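Local coordinates for DltD domain-containing protein (Beauveria bassiana, PDB 7D78) that probably acts as a polyketide thioesterase of the alpha/beta-hydrolase type, closing polyketide chains into medium-ring lactones, at residues A[175-178]-A[179-182]. Sequence-based numbering, arbitrary orientation.
Sequences LIRD and RQSQ
R179, Q180, S181 and Q182 each give their backbone N-H to the carbonyl four residues back, from L175 O to D178 O, so residues 175-182 form two regular alpha-helical turns. One turn apart, D178 and Q182 are joined through their side chains: Q182 NE2 donates to D178 OD2 at 3.0 Å; OD2 lies almost in the amide plane of Q182, whereas NE2 meets the carboxylate from above, 38° out of its plane. With CG opposite the backbone N (chi1 175°), D178 leans along the helix toward Q182. Its short carboxylate suits a buried spot rich in donors: Q237 NE2 also binds OD2, F189 N binds OD1, and a water links OD1 (2.9 Å) to S181 OG (2.7 Å), a hydroxyl small enough to sit close to the helix and also bonded to N186. On another, more exposed face, R177 and Q180, long and polar enough to share a water, run alongside each other with guanidinium and amide nearly coplanar. That water lies at the guanidinium edge, 3.1 Å from R177 NE, and donates to Q180 OE1, which also lies 3.6 Å from R177 CG. R179 is long enough to reach the second subunit, where D112 and E108 form salt bridges with it; buried, apolar I176 packs on R149 of that subunit. Thus the C-terminal part of helix 168-183 lines the dimer interface, while L175, also apolar and buried, rests on Y239 and Q240 of helix 238-244.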
ATOM      1  N   LEU A 175       1.764  -3.362 -16.841  1.00 17.71           N
ATOM      2  CA  LEU A 175       2.419  -2.578 -15.800  1.00 17.75           C
ATOM      3  C   LEU A 175       3.931  -2.766 -15.836  1.00 14.75           C
ATOM      4  O   LEU A 175       4.687  -1.789 -15.800  1.00 18.49           O
ATOM      5  CB  LEU A 175       1.852  -2.973 -14.426  1.00 17.41           C
ATOM      6  CG  LEU A 175       0.459  -2.416 -14.113  1.00 18.13           C
ATOM      7  CD1 LEU A 175      -0.130  -3.083 -12.862  1.00 18.88           C
ATOM      8  CD2 LEU A 175       0.544  -0.898 -13.936  1.00 16.83           C
ATOM      9  N   ILE A 176       4.399  -4.018 -15.886  1.00 17.33           N
ATOM     10  CA  ILE A 176       5.848  -4.251 -15.901  1.00 15.30           C
ATOM     11  C   ILE A 176       6.474  -3.605 -17.139  1.00 20.67           C
ATOM     12  O   ILE A 176       7.554  -2.994 -17.072  1.00 16.44           O
ATOM     13  CB  ILE A 176       6.160  -5.759 -15.841  1.00 19.38           C
ATOM     14  CG1 ILE A 176       5.700  -6.353 -14.503  1.00 18.87           C
ATOM     15  CG2 ILE A 176       7.670  -6.000 -16.090  1.00 16.31           C
ATOM     16  CD1 ILE A 176       6.460  -5.790 -13.292  1.00 19.56           C
ATOM     17  N   ARG A 177       5.800  -3.718 -18.286  1.00 17.58           N
ATOM     18  CA  ARG A 177       6.328  -3.115 -19.508  1.00 16.91           C
ATOM     19  C   ARG A 177       6.380  -1.590 -19.410  1.00 20.02           C
ATOM     20  O   ARG A 177       7.333  -0.965 -19.898  1.00 18.55           O
ATOM     21  CB  ARG A 177       5.504  -3.592 -20.703  1.00 18.33           C
ATOM     22  CG  ARG A 177       5.793  -5.055 -20.961  1.00 22.37           C
ATOM     23  CD  ARG A 177       4.846  -5.714 -21.927  1.00 20.73           C
ATOM     24  NE  ARG A 177       5.360  -7.025 -22.311  1.00 23.02           N
ATOM     25  CZ  ARG A 177       4.686  -7.902 -23.042  1.00 22.75           C
ATOM     26  NH1 ARG A 177       3.455  -7.614 -23.451  1.00 21.52           N
ATOM     27  NH2 ARG A 177       5.243  -9.069 -23.356  1.00 24.17           N
ATOM     28  N   ASP A 178       5.397  -0.972 -18.747  1.00 18.05           N
ATOM     29  CA  ASP A 178       5.476   0.469 -18.526  1.00 17.36           C
ATOM     30  C   ASP A 178       6.665   0.838 -17.640  1.00 17.54           C
ATOM     31  O   ASP A 178       7.324   1.863 -17.873  1.00 18.70           O
ATOM     32  CB  ASP A 178       4.177   0.996 -17.914  1.00 17.26           C
ATOM     33  CG  ASP A 178       4.274   2.471 -17.548  1.00 19.85           C
ATOM     34  OD1 ASP A 178       4.520   3.298 -18.456  1.00 20.02           O
ATOM     35  OD2 ASP A 178       4.111   2.816 -16.359  1.00 22.22           O
ATOM     36  N   ARG A 179       6.965   0.023 -16.618  1.00 14.97           N
ATOM     37  CA  ARG A 179       8.172   0.282 -15.826  1.00 16.75           C
ATOM     38  C   ARG A 179       9.420   0.225 -16.700  1.00 19.54           C
ATOM     39  O   ARG A 179      10.303   1.087 -16.606  1.00 16.51           O
ATOM     40  CB  ARG A 179       8.309  -0.719 -14.673  1.00 18.66           C
ATOM     41  CG  ARG A 179       7.155  -0.782 -13.691  1.00 15.58           C
ATOM     42  CD  ARG A 179       7.567  -1.612 -12.474  1.00 19.76           C
ATOM     43  NE  ARG A 179       8.434  -0.830 -11.597  1.00 20.20           N
ATOM     44  CZ  ARG A 179       7.994  -0.151 -10.539  1.00 17.83           C
ATOM     45  NH1 ARG A 179       6.703  -0.186 -10.222  1.00 17.07           N
ATOM     46  NH2 ARG A 179       8.843   0.551  -9.800  1.00 19.40           N
ATOM     47  N   GLN A 180       9.516  -0.805 -17.545  1.00 18.25           N
ATOM     48  CA  GLN A 180      10.667  -0.934 -18.433  1.00 19.06           C
ATOM     49  C   GLN A 180      10.780   0.279 -19.356  1.00 19.69           C
ATOM     50  O   GLN A 180      11.879   0.812 -19.568  1.00 20.85           O
ATOM     51  CB  GLN A 180      10.556  -2.229 -19.237  1.00 19.68           C
ATOM     52  CG  GLN A 180      10.573  -3.507 -18.393  1.00 21.20           C
ATOM     53  CD  GLN A 180      10.293  -4.763 -19.220  1.00 29.06           C
ATOM     54  OE1 GLN A 180       9.168  -4.969 -19.686  1.00 27.25           O
ATOM     55  NE2 GLN A 180      11.313  -5.606 -19.405  1.00 28.00           N
ATOM     56  N   SER A 181       9.653   0.736 -19.901  1.00 18.39           N
ATOM     57  CA  SER A 181       9.650   1.938 -20.739  1.00 18.26           C
ATOM     58  C   SER A 181      10.105   3.169 -19.960  1.00 23.54           C
ATOM     59  O   SER A 181      10.889   3.981 -20.469  1.00 19.97           O
ATOM     60  CB  SER A 181       8.246   2.150 -21.329  1.00 23.56           C
ATOM     61  OG  SER A 181       8.092   3.444 -21.883  1.00 22.14           O
ATOM     62  N   GLN A 182       9.635   3.324 -18.715  1.00 19.05           N
ATOM     63  CA  GLN A 182      10.061   4.462 -17.903  1.00 16.72           C
ATOM     64  C   GLN A 182      11.560   4.417 -17.628  1.00 19.50           C
ATOM     65  O   GLN A 182      12.240   5.445 -17.698  1.00 18.83           O
ATOM     66  CB  GLN A 182       9.278   4.498 -16.587  1.00 17.47           C
ATOM     67  CG  GLN A 182       7.823   4.928 -16.740  1.00 16.84           C
ATOM     68  CD  GLN A 182       7.203   5.286 -15.416  1.00 22.04           C
ATOM     69  OE1 GLN A 182       7.809   5.999 -14.612  1.00 19.26           O
ATOM     70  NE2 GLN A 182       6.007   4.768 -15.160  1.00 17.87           N
TER
HETATM   71  O   HOH W   1       8.040  -7.389 -20.900  1.00 29.43           O
HETATM   72  O   HOH W   2       6.482   4.668 -20.034  1.00 24.13           O